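Local coordinates for uncharacterized protein (Treponema denticola ATCC 35404, PDB 6R9N) that probably senses iron(II) and oxygen for bacterial chemotaxis, by stabilising a peroxide on a di-iron centre in a metallo-beta-lactamase-type fold, at residues H17-L22 / L155-S160; H80-V85 / F146-G151; R159-F164 / N217-A222; S165-A170 / E193-R198. All coordinates share one frame; numbering follows the deposited sequence.

Overall arrangement
The chain starts with strands of the seven-stranded sheet. Interaction 1 closes the first loop, from 17-22 to 155-160, and joins this sheet to the six-stranded one across the sandwich. Interaction 2 is nested inside that loop and gathers iron ligands from 80-85 and 146-151. Interaction 3 begins where interaction 1 ends, and the two share R159 and S160. It closes a second loop by pairing strands 162-164 and 220-222. Interaction 4 is nested in this second loop and sets 165-170 against helix 185-199. Interactions 2 and 4 meet at the di-iron site, their centres about 12 Å apart. Interactions 1 and 3 lie on the other side of the chain's centre from interaction 2.

Interaction 1: H17-L22 / L155-S160; sequences HKFIWL and LYDERS
H17 meets D157 between the two sheets of a metallo-beta-lactamase-type sandwich. Strand 17-21 belongs to the seven-stranded sheet, and strand 153-157 to the six-stranded one. The polar part rests on a histidine-carboxylate hydrogen bond. H17 NE2 donates to D157 OD2 over 2.5 Å, with an N-H...O angle of 161°. The two side chains come from opposite directions, and their planes are only 18° apart. The oxygen lies at the ring edge, near its plane, and accepts through its syn lone pair, on the side of OD1. H17 holds CG anti to its backbone N (chi1 -178°), which carries the imidazole across to the carboxylate. Its other nitrogen, ND1, is hydrogen-bonded to D42 on strand 38-42. Two carboxylates thus fix the rotation of the ring and would favour a positively charged imidazole. D157 OD2 also takes a weak bond, 3.5 Å long, from the backbone N of S160.

The aliphatic part comes from R159. Its CB stands over one face of H17, 4.2 Å from the ring centroid, in a CH-pi contact. R159 CG follows toward the rim and comes within 3.6 Å of H17 CD2. The chain then bends twice, at chi2 and chi3. Its guanidinium reaches S137 and forms a salt bridge with D14.

The aromatic part is F19. It slides past D157 in the opposite direction, and D157 CB sits in plane at the ring edge, 3.8 Å from F19 CD2. That same F19 CD2 also lies 3.7 Å from S160 OG.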
# COMPACT_ATOMS: atom_id res chain seq x y z
N HIS A 17 -27.17 -16.70 -9.12
CA HIS A 17 -26.12 -15.72 -8.83
C HIS A 17 -26.56 -14.83 -7.67
O HIS A 17 -27.67 -14.31 -7.69
CB HIS A 17 -25.83 -14.88 -10.08
CG HIS A 17 -24.74 -13.87 -9.90
ND1 HIS A 17 -23.41 -14.14 -10.18
CD2 HIS A 17 -24.77 -12.56 -9.52
CE1 HIS A 17 -22.68 -13.06 -9.96
NE2 HIS A 17 -23.48 -12.09 -9.57
N LYS A 18 -25.69 -14.66 -6.68
CA LYS A 18 -25.92 -13.73 -5.59
C LYS A 18 -24.70 -12.86 -5.37
O LYS A 18 -23.56 -13.31 -5.53
CB LYS A 18 -26.22 -14.44 -4.26
CG LYS A 18 -27.55 -15.18 -4.18
CD LYS A 18 -27.75 -15.71 -2.77
CE LYS A 18 -28.89 -16.74 -2.70
NZ LYS A 18 -28.61 -17.76 -1.65
N PHE A 19 -24.95 -11.62 -4.97
CA PHE A 19 -23.92 -10.69 -4.51
C PHE A 19 -24.29 -10.31 -3.07
O PHE A 19 -25.39 -9.81 -2.83
CB PHE A 19 -23.85 -9.44 -5.41
CG PHE A 19 -22.60 -8.61 -5.23
CD1 PHE A 19 -22.27 -8.06 -4.00
CD2 PHE A 19 -21.76 -8.36 -6.31
CE1 PHE A 19 -21.12 -7.29 -3.84
CE2 PHE A 19 -20.62 -7.59 -6.17
CZ PHE A 19 -20.30 -7.06 -4.95
N ILE A 20 -23.36 -10.55 -2.14
CA ILE A 20 -23.62 -10.51 -0.70
C ILE A 20 -22.60 -9.60 -0.02
O ILE A 20 -21.38 -9.76 -0.22
CB ILE A 20 -23.55 -11.92 -0.07
CG1 ILE A 20 -24.58 -12.86 -0.72
CG2 ILE A 20 -23.71 -11.85 1.47
CD1 ILE A 20 -24.13 -14.31 -0.72
N TRP A 21 -23.08 -8.71 0.84
CA TRP A 21 -22.24 -7.98 1.78
C TRP A 21 -22.05 -8.79 3.07
O TRP A 21 -23.04 -9.19 3.71
CB TRP A 21 -22.85 -6.62 2.09
CG TRP A 21 -22.19 -5.93 3.22
CD1 TRP A 21 -20.85 -5.90 3.48
CD2 TRP A 21 -22.83 -5.18 4.26
NE1 TRP A 21 -20.62 -5.16 4.63
CE2 TRP A 21 -21.81 -4.71 5.12
CE3 TRP A 21 -24.16 -4.85 4.54
CZ2 TRP A 21 -22.09 -3.94 6.25
CZ3 TRP A 21 -24.43 -4.08 5.66
CH2 TRP A 21 -23.40 -3.63 6.50
N LEU A 22 -20.79 -9.04 3.42
CA LEU A 22 -20.32 -9.87 4.55
C LEU A 22 -20.59 -11.34 4.29
O LEU A 22 -19.72 -12.04 3.75
CB LEU A 22 -20.95 -9.43 5.88
CG LEU A 22 -20.60 -7.99 6.24
CD1 LEU A 22 -21.05 -7.64 7.64
CD2 LEU A 22 -19.09 -7.72 6.06
N LEU A 155 -13.87 -4.58 -9.03
CA LEU A 155 -14.47 -5.74 -9.68
C LEU A 155 -15.92 -5.40 -9.99
O LEU A 155 -16.69 -5.08 -9.08
CB LEU A 155 -14.37 -7.00 -8.78
CG LEU A 155 -14.56 -8.38 -9.43
CD1 LEU A 155 -16.02 -8.65 -9.72
CD2 LEU A 155 -13.71 -8.48 -10.75
N TYR A 156 -16.26 -5.42 -11.27
CA TYR A 156 -17.61 -5.15 -11.74
C TYR A 156 -18.31 -6.48 -11.99
O TYR A 156 -17.86 -7.27 -12.82
CB TYR A 156 -17.61 -4.31 -13.01
CG TYR A 156 -18.99 -3.91 -13.44
CD1 TYR A 156 -19.86 -3.29 -12.54
CD2 TYR A 156 -19.44 -4.13 -14.73
CE1 TYR A 156 -21.13 -2.91 -12.92
CE2 TYR A 156 -20.72 -3.75 -15.12
CZ TYR A 156 -21.56 -3.14 -14.20
OH TYR A 156 -22.82 -2.76 -14.56
N ASP A 157 -19.35 -6.75 -11.21
CA ASP A 157 -20.13 -7.98 -11.35
C ASP A 157 -21.18 -7.67 -12.40
O ASP A 157 -22.15 -6.95 -12.14
CB ASP A 157 -20.73 -8.37 -10.00
CG ASP A 157 -21.56 -9.66 -10.06
OD1 ASP A 157 -21.10 -10.65 -10.66
OD2 ASP A 157 -22.67 -9.69 -9.49
N GLU A 158 -20.97 -8.16 -13.63
CA GLU A 158 -21.84 -7.75 -14.73
C GLU A 158 -23.30 -8.10 -14.47
O GLU A 158 -24.19 -7.29 -14.74
CB GLU A 158 -21.37 -8.39 -16.04
CG GLU A 158 -20.17 -7.68 -16.65
CD GLU A 158 -19.68 -8.33 -17.93
OE1 GLU A 158 -18.83 -7.72 -18.60
OE2 GLU A 158 -20.14 -9.44 -18.28
N ARG A 159 -23.56 -9.27 -13.88
CA ARG A 159 -24.94 -9.73 -13.74
C ARG A 159 -25.74 -8.87 -12.76
O ARG A 159 -26.92 -8.57 -13.01
CB ARG A 159 -24.95 -11.21 -13.33
CG ARG A 159 -26.27 -11.70 -12.72
CD ARG A 159 -27.21 -12.21 -13.78
NE ARG A 159 -26.60 -13.27 -14.56
CZ ARG A 159 -26.99 -14.54 -14.57
NH1 ARG A 159 -26.33 -15.41 -15.34
NH2 ARG A 159 -28.03 -14.94 -13.85
N SER A 160 -25.15 -8.51 -11.63
CA SER A 160 -25.83 -7.63 -10.68
C SER A 160 -25.69 -6.15 -11.04
O SER A 160 -26.42 -5.32 -10.51
CB SER A 160 -25.28 -7.87 -9.27
OG SER A 160 -23.89 -7.59 -9.23

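Interaction 2: H80-V85 / F146-G151. With FE (Fe (III) ion), chain D; FE (Fe (III) ion), chain C; O (oxygen atom), chain F; PER (peroxide ion), chain E.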
# COMPACT_ATOMS: atom_id res chain seq x y z
N HIS A 80 -6.00 -4.33 -3.90
CA HIS A 80 -4.60 -3.86 -3.91
C HIS A 80 -3.86 -4.49 -2.72
O HIS A 80 -4.33 -5.47 -2.15
CB HIS A 80 -4.53 -2.32 -3.92
CG HIS A 80 -5.17 -1.67 -2.72
ND1 HIS A 80 -6.50 -1.84 -2.40
CD2 HIS A 80 -4.65 -0.83 -1.79
CE1 HIS A 80 -6.78 -1.13 -1.31
NE2 HIS A 80 -5.67 -0.51 -0.92
N GLN A 81 -2.73 -3.90 -2.34
CA GLN A 81 -1.75 -4.54 -1.46
C GLN A 81 -1.92 -4.23 0.02
O GLN A 81 -1.23 -4.84 0.84
CB GLN A 81 -0.32 -4.13 -1.89
CG GLN A 81 0.17 -2.79 -1.28
CD GLN A 81 -0.37 -1.56 -2.01
OE1 GLN A 81 -1.30 -1.67 -2.84
NE2 GLN A 81 0.20 -0.38 -1.71
N ASP A 82 -2.83 -3.32 0.38
CA ASP A 82 -2.86 -2.79 1.74
C ASP A 82 -3.20 -3.86 2.78
O ASP A 82 -3.90 -4.83 2.48
CB ASP A 82 -3.87 -1.66 1.84
CG ASP A 82 -3.34 -0.38 1.32
OD1 ASP A 82 -2.18 -0.37 0.84
OD2 ASP A 82 -4.06 0.63 1.40
N PRO A 83 -2.73 -3.69 4.02
CA PRO A 83 -3.06 -4.66 5.08
C PRO A 83 -4.55 -4.79 5.38
O PRO A 83 -5.01 -5.89 5.70
CB PRO A 83 -2.28 -4.12 6.29
CG PRO A 83 -1.12 -3.39 5.66
CD PRO A 83 -1.70 -2.73 4.44
N ASP A 84 -5.32 -3.71 5.30
CA ASP A 84 -6.76 -3.89 5.51
C ASP A 84 -7.42 -4.72 4.40
O ASP A 84 -8.57 -5.13 4.55
CB ASP A 84 -7.46 -2.53 5.66
CG ASP A 84 -7.30 -1.64 4.43
OD1 ASP A 84 -6.20 -1.64 3.85
OD2 ASP A 84 -8.26 -0.95 4.03
N VAL A 85 -6.72 -4.97 3.29
CA VAL A 85 -7.23 -5.81 2.19
C VAL A 85 -6.77 -7.25 2.34
O VAL A 85 -7.56 -8.17 2.11
CB VAL A 85 -6.78 -5.24 0.82
CG1 VAL A 85 -7.11 -6.23 -0.31
CG2 VAL A 85 -7.40 -3.89 0.55
N PHE A 146 -3.55 4.26 -8.84
CA PHE A 146 -3.22 5.54 -8.22
C PHE A 146 -4.41 6.18 -7.51
O PHE A 146 -4.44 7.41 -7.32
CB PHE A 146 -2.61 6.51 -9.24
CG PHE A 146 -1.30 6.06 -9.76
CD1 PHE A 146 -0.18 6.12 -8.96
CD2 PHE A 146 -1.19 5.51 -11.02
CE1 PHE A 146 1.05 5.67 -9.43
CE2 PHE A 146 0.05 5.06 -11.50
CZ PHE A 146 1.15 5.14 -10.70
N MET A 147 -5.37 5.36 -7.07
CA MET A 147 -6.50 5.85 -6.30
C MET A 147 -6.81 4.95 -5.10
O MET A 147 -7.92 4.43 -4.98
CB MET A 147 -7.74 5.98 -7.19
CG MET A 147 -7.66 7.08 -8.25
SD MET A 147 -8.87 6.95 -9.61
CE MET A 147 -10.44 7.07 -8.74
N HIS A 148 -5.85 4.73 -4.20
CA HIS A 148 -4.53 5.36 -4.13
C HIS A 148 -3.39 4.52 -4.69
O HIS A 148 -2.36 5.05 -5.12
CB HIS A 148 -4.19 5.67 -2.67
CG HIS A 148 -4.25 4.46 -1.78
ND1 HIS A 148 -3.14 3.68 -1.51
CD2 HIS A 148 -5.28 3.88 -1.14
CE1 HIS A 148 -3.49 2.70 -0.71
NE2 HIS A 148 -4.79 2.79 -0.47
N SER A 149 -3.55 3.20 -4.66
CA SER A 149 -2.38 2.35 -4.91
C SER A 149 -2.05 2.32 -6.40
O SER A 149 -2.97 2.31 -7.24
CB SER A 149 -2.65 0.92 -4.41
OG SER A 149 -1.75 -0.01 -4.97
N PRO A 150 -0.76 2.26 -6.76
CA PRO A 150 -0.38 2.24 -8.19
C PRO A 150 -0.88 1.01 -8.93
O PRO A 150 -0.96 1.06 -10.17
CB PRO A 150 1.16 2.29 -8.17
CG PRO A 150 1.55 1.81 -6.80
CD PRO A 150 0.42 2.21 -5.87
N GLY A 151 -1.15 -0.09 -8.23
CA GLY A 151 -1.79 -1.26 -8.81
C GLY A 151 -3.04 -1.63 -8.03
O GLY A 151 -2.97 -2.38 -7.05
FE FE D . -5.84 1.25 0.68
FE FE C . -8.71 0.41 2.41
O O F . -6.88 -0.26 1.69
O1 PER E . -7.66 2.38 2.92
O2 PER E . -6.32 2.74 2.37
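H80, D82 and H148 converge on one iron, the ion of chain D, at the di-iron site of this metallo-beta-lactamase-type fold. H80-V85 probably corresponds to the HxHxDH motif of the superfamily, with D82 and V85 in place of its second and third histidines. The tight part is the metal cluster. H80 NE2 binds the iron at 2.4 Å. D82 OD2 is closer, at 2.0 Å from the same ion. H148 NE2 completes the trio. The three ligand atoms are close because they share the metal, not through hydrogen bonds. H80 CG sits between its backbone N and carbonyl carbon (chi1 60°), which turns the imidazole to the iron. Its ring plane is at 87° to that of H148. D82 comes at the edge of the H148 ring. D167, the peroxide and the single bridging oxygen complete this iron. D84 OD2 goes to the second iron, the ion of chain C, at 2.2 Å. A cis peptide precedes H148.

Beside these ligands lies the subunit interface. Q81 NE2 bonds to D82 OD1 of the second subunit, and the reverse bond is made too. W106 of the second subunit meets the H148 ring.

The looser part is the outer edge at S149 and G151. S149 OG donates to Q81 OE1 over 2.7 Å, tilted 22° from the carbonyl plane. Around this edge, M147 packs on helix 203-215 of its own chain, while F146 meets Y199 and P150 meets H148 of the second subunit. S149 CB lies 3.7 Å from H80 CD2, and H80 CB rests 3.5 Å from the backbone oxygen G151 O.

Interaction 3: R159-F164 / N217-A222; sequences RSRILF and NPLMIA
R161 and L219 interlock where two parallel strands of the six-stranded sheet begin. Strands 162-164 and 220-222 are joined by a beta-alpha-beta crossover through helices 185-199 and 203-215. L219 is the main bump. Its CG sits over the centre of one face of the R161 guanidinium, 3.8 Å from R161 CZ. The guanidinium edge grips N217 O side-on, with R161 NE at 2.9 Å and R161 NH1 at 2.7 Å from it. The bend at chi3 of R161 (67°) turns the flat group to that oxygen. N217 O lies close to the guanidinium plane, so both N-H groups can point at it, while L219 covers one face. R161 and I162 form a G1 beta bulge opposite D157.

Further on, I162 and M220 lie side by side and point the same way, on the face of the sheet shared with F164 and A222. M220 SD fits beside I162 CG1 at 4.0 Å. I162 CG2 lies beside the methyl group of A222, 4.2 Å from A222 CB. On the other face, L163 CB meets P218 CB. The backbones are pinned by L163 N to M220 O, and by A222 N to L163 O at 2.8 Å. At the end, F164 CD1 lies 3.3 Å from A222 O.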
# COMPACT_ATOMS: atom_id res chain seq x y z
N ARG A 159 -23.56 -9.27 -13.88
CA ARG A 159 -24.94 -9.73 -13.74
C ARG A 159 -25.74 -8.87 -12.76
O ARG A 159 -26.92 -8.57 -13.01
CB ARG A 159 -24.95 -11.21 -13.33
CG ARG A 159 -26.27 -11.70 -12.72
CD ARG A 159 -27.21 -12.21 -13.78
NE ARG A 159 -26.60 -13.27 -14.56
CZ ARG A 159 -26.99 -14.54 -14.57
NH1 ARG A 159 -26.33 -15.41 -15.34
NH2 ARG A 159 -28.03 -14.94 -13.85
N SER A 160 -25.15 -8.51 -11.63
CA SER A 160 -25.83 -7.63 -10.68
C SER A 160 -25.69 -6.15 -11.04
O SER A 160 -26.42 -5.32 -10.51
CB SER A 160 -25.28 -7.87 -9.27
OG SER A 160 -23.89 -7.59 -9.23
N ARG A 161 -24.72 -5.80 -11.89
CA ARG A 161 -24.34 -4.41 -12.12
C ARG A 161 -23.87 -3.71 -10.84
O ARG A 161 -24.06 -2.51 -10.66
CB ARG A 161 -25.46 -3.63 -12.80
CG ARG A 161 -25.73 -4.17 -14.20
CD ARG A 161 -26.93 -3.54 -14.83
NE ARG A 161 -26.71 -2.14 -15.11
CZ ARG A 161 -27.66 -1.33 -15.54
NH1 ARG A 161 -27.38 -0.05 -15.78
NH2 ARG A 161 -28.89 -1.79 -15.75
N ILE A 162 -23.20 -4.46 -9.97
CA ILE A 162 -22.56 -3.89 -8.77
C ILE A 162 -21.07 -3.78 -9.04
O ILE A 162 -20.44 -4.75 -9.50
CB ILE A 162 -22.83 -4.74 -7.52
CG1 ILE A 162 -24.34 -4.81 -7.21
CG2 ILE A 162 -22.06 -4.18 -6.32
CD1 ILE A 162 -24.71 -5.85 -6.16
N LEU A 163 -20.50 -2.60 -8.80
CA LEU A 163 -19.07 -2.38 -8.85
C LEU A 163 -18.51 -2.39 -7.43
O LEU A 163 -18.83 -1.50 -6.63
CB LEU A 163 -18.75 -1.05 -9.54
CG LEU A 163 -17.28 -0.62 -9.51
CD1 LEU A 163 -16.43 -1.57 -10.34
CD2 LEU A 163 -17.12 0.81 -10.00
N PHE A 164 -17.68 -3.38 -7.12
CA PHE A 164 -16.85 -3.29 -5.91
C PHE A 164 -15.66 -2.38 -6.23
O PHE A 164 -14.91 -2.65 -7.17
CB PHE A 164 -16.38 -4.67 -5.47
CG PHE A 164 -15.27 -4.64 -4.45
CD1 PHE A 164 -15.50 -4.18 -3.16
CD2 PHE A 164 -14.00 -5.09 -4.78
CE1 PHE A 164 -14.47 -4.14 -2.22
CE2 PHE A 164 -12.96 -5.05 -3.84
CZ PHE A 164 -13.20 -4.58 -2.56
N ASN A 217 -22.45 0.63 -16.67
CA ASN A 217 -23.53 1.44 -16.09
C ASN A 217 -23.90 0.83 -14.76
O ASN A 217 -24.92 0.15 -14.66
CB ASN A 217 -24.75 1.52 -17.01
CG ASN A 217 -24.40 2.11 -18.36
OD1 ASN A 217 -24.01 1.38 -19.29
ND2 ASN A 217 -24.51 3.43 -18.47
N PRO A 218 -23.08 1.03 -13.72
CA PRO A 218 -23.33 0.33 -12.45
C PRO A 218 -24.58 0.86 -11.78
O PRO A 218 -24.87 2.06 -11.79
CB PRO A 218 -22.08 0.64 -11.62
CG PRO A 218 -21.61 1.94 -12.13
CD PRO A 218 -22.01 2.03 -13.58
N LEU A 219 -25.33 -0.07 -11.18
CA LEU A 219 -26.44 0.29 -10.32
C LEU A 219 -26.02 0.52 -8.88
O LEU A 219 -26.73 1.22 -8.15
CB LEU A 219 -27.51 -0.81 -10.38
CG LEU A 219 -28.11 -0.95 -11.79
CD1 LEU A 219 -28.97 -2.20 -11.91
CD2 LEU A 219 -28.91 0.30 -12.13
N MET A 220 -24.88 -0.03 -8.46
CA MET A 220 -24.35 0.19 -7.11
C MET A 220 -22.85 0.37 -7.18
O MET A 220 -22.17 -0.23 -8.03
CB MET A 220 -24.61 -0.98 -6.15
CG MET A 220 -26.03 -1.20 -5.71
SD MET A 220 -26.09 -2.51 -4.46
CE MET A 220 -27.86 -2.81 -4.50
N ILE A 221 -22.32 1.15 -6.24
CA ILE A 221 -20.89 1.22 -5.99
C ILE A 221 -20.67 0.82 -4.54
O ILE A 221 -21.11 1.52 -3.61
CB ILE A 221 -20.33 2.63 -6.28
CG1 ILE A 221 -20.43 2.92 -7.78
CG2 ILE A 221 -18.89 2.75 -5.78
CD1 ILE A 221 -19.97 4.31 -8.21
N ALA A 222 -19.98 -0.31 -4.33
CA ALA A 222 -19.78 -0.87 -3.00
C ALA A 222 -18.32 -0.77 -2.61
O ALA A 222 -17.49 -1.55 -3.10
CB ALA A 222 -20.24 -2.33 -2.96

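Interaction 4: S165-A170 / E193-R198. With FE (Fe (III) ion), chain D; FE (Fe (III) ion), chain C; PER (peroxide ion), chain E; O (oxygen atom), chain F.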
# COMPACT_ATOMS: atom_id res chain seq x y z
N SER A 165 -15.50 -1.30 -5.47
CA SER A 165 -14.64 -0.20 -5.90
C SER A 165 -13.36 -0.06 -5.07
O SER A 165 -12.63 0.91 -5.26
CB SER A 165 -15.43 1.11 -5.86
OG SER A 165 -15.93 1.35 -4.55
N GLY A 166 -13.07 -0.99 -4.16
CA GLY A 166 -11.88 -0.85 -3.35
C GLY A 166 -11.98 0.36 -2.44
O GLY A 166 -13.00 0.59 -1.80
N ASP A 167 -10.90 1.14 -2.37
CA ASP A 167 -10.91 2.35 -1.54
C ASP A 167 -11.73 3.48 -2.15
O ASP A 167 -11.95 4.49 -1.49
CB ASP A 167 -9.49 2.85 -1.31
CG ASP A 167 -8.74 2.04 -0.28
OD1 ASP A 167 -9.38 1.36 0.55
OD2 ASP A 167 -7.49 2.08 -0.30
N ILE A 168 -12.13 3.37 -3.42
CA ILE A 168 -12.87 4.45 -4.05
C ILE A 168 -14.29 4.47 -3.51
O ILE A 168 -14.98 3.44 -3.47
CB ILE A 168 -12.81 4.30 -5.58
CG1 ILE A 168 -11.35 4.37 -6.04
CG2 ILE A 168 -13.61 5.39 -6.27
CD1 ILE A 168 -11.09 3.78 -7.41
N GLY A 169 -14.72 5.64 -3.03
CA GLY A 169 -15.99 5.77 -2.35
C GLY A 169 -15.92 5.49 -0.86
O GLY A 169 -16.92 5.66 -0.17
N ALA A 170 -14.74 5.12 -0.34
CA ALA A 170 -14.63 4.72 1.05
C ALA A 170 -15.02 5.85 1.98
O ALA A 170 -14.66 7.01 1.76
CB ALA A 170 -13.21 4.27 1.37
N GLU A 193 -14.82 13.00 2.36
CA GLU A 193 -14.16 14.11 1.68
C GLU A 193 -12.66 14.15 1.99
O GLU A 193 -11.82 14.15 1.07
CB GLU A 193 -14.82 15.42 2.07
CG GLU A 193 -14.36 16.61 1.24
CD GLU A 193 -15.00 17.91 1.68
OE1 GLU A 193 -15.17 18.81 0.82
OE2 GLU A 193 -15.34 18.02 2.88
N GLY A 194 -12.30 14.16 3.27
CA GLY A 194 -10.89 14.20 3.63
C GLY A 194 -10.11 13.04 3.04
O GLY A 194 -9.01 13.21 2.54
N PHE A 195 -10.69 11.83 3.09
CA PHE A 195 -10.00 10.66 2.56
C PHE A 195 -9.74 10.80 1.06
O PHE A 195 -8.63 10.53 0.59
CB PHE A 195 -10.82 9.40 2.86
CG PHE A 195 -10.17 8.14 2.38
CD1 PHE A 195 -9.19 7.52 3.13
CD2 PHE A 195 -10.56 7.56 1.17
CE1 PHE A 195 -8.60 6.34 2.71
CE2 PHE A 195 -9.95 6.40 0.72
CZ PHE A 195 -8.97 5.79 1.49
N HIS A 196 -10.75 11.22 0.28
CA HIS A 196 -10.52 11.30 -1.16
C HIS A 196 -9.60 12.46 -1.52
O HIS A 196 -8.74 12.34 -2.41
CB HIS A 196 -11.86 11.37 -1.91
CG HIS A 196 -12.61 10.07 -1.92
ND1 HIS A 196 -13.36 9.63 -0.85
CD2 HIS A 196 -12.70 9.10 -2.86
CE1 HIS A 196 -13.90 8.46 -1.13
NE2 HIS A 196 -13.51 8.11 -2.35
N VAL A 197 -9.74 13.59 -0.83
CA VAL A 197 -8.87 14.73 -1.10
C VAL A 197 -7.41 14.36 -0.88
O VAL A 197 -6.53 14.77 -1.64
CB VAL A 197 -9.27 15.94 -0.22
CG1 VAL A 197 -8.13 16.96 -0.15
CG2 VAL A 197 -10.54 16.58 -0.75
N ARG A 198 -7.13 13.56 0.16
CA ARG A 198 -5.74 13.30 0.55
C ARG A 198 -5.16 12.03 -0.08
O ARG A 198 -3.97 12.01 -0.39
CB ARG A 198 -5.63 13.22 2.07
CG ARG A 198 -4.21 12.91 2.61
CD ARG A 198 -3.15 14.01 2.26
NE ARG A 198 -1.83 13.61 2.76
CZ ARG A 198 -0.99 12.82 2.09
NH1 ARG A 198 -1.32 12.37 0.87
NH2 ARG A 198 0.18 12.48 2.62
FE FE D . -5.84 1.25 0.68
FE FE C . -8.71 0.41 2.41
O1 PER E . -7.66 2.38 2.92
O2 PER E . -6.32 2.74 2.37
O O F . -6.88 -0.26 1.69
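The peroxide pocket of the di-iron site brings D167 and F195 together. D167 bridges the metals: OD1 binds the iron of chain C at 2.2 Å, and OD2 binds that of chain D at 2.1 Å. F195 leans in from helix 185-199. A chi1 near 180° swings its ring off the helix toward D167 and the peroxide. Its CZ is 3.9 Å from peroxide O1, so the ring forms part of the pocket wall. The edge of the ring also meets the backbone, with F195 CE2 at 3.5 Å from D167 O. A170 CB packs on the same F195 CE2 at 3.9 Å.

Segment 165-170 is the loop after strand 162-164 of the metallo-beta-lactamase-type fold. It is folded by two overlapping turns, type II' from S165 to I168 and type II from D167 to A170. The second turn needs the positive phi of G169. This turn is held to the helix by H196. G169 N donates to H196 NE2 over 2.8 Å and lies only 2° out of the imidazole plane. NE2 is therefore an acceptor, and H196 ND1 bonds back to I192 O, which is consistent with a neutral ring. W240 meets this ring edge-to-face. F195 stacks on Y199. Next to the hydrogen bond, A170 O sits at the edge of the same imidazole, 3.3 Å from H196 CE1.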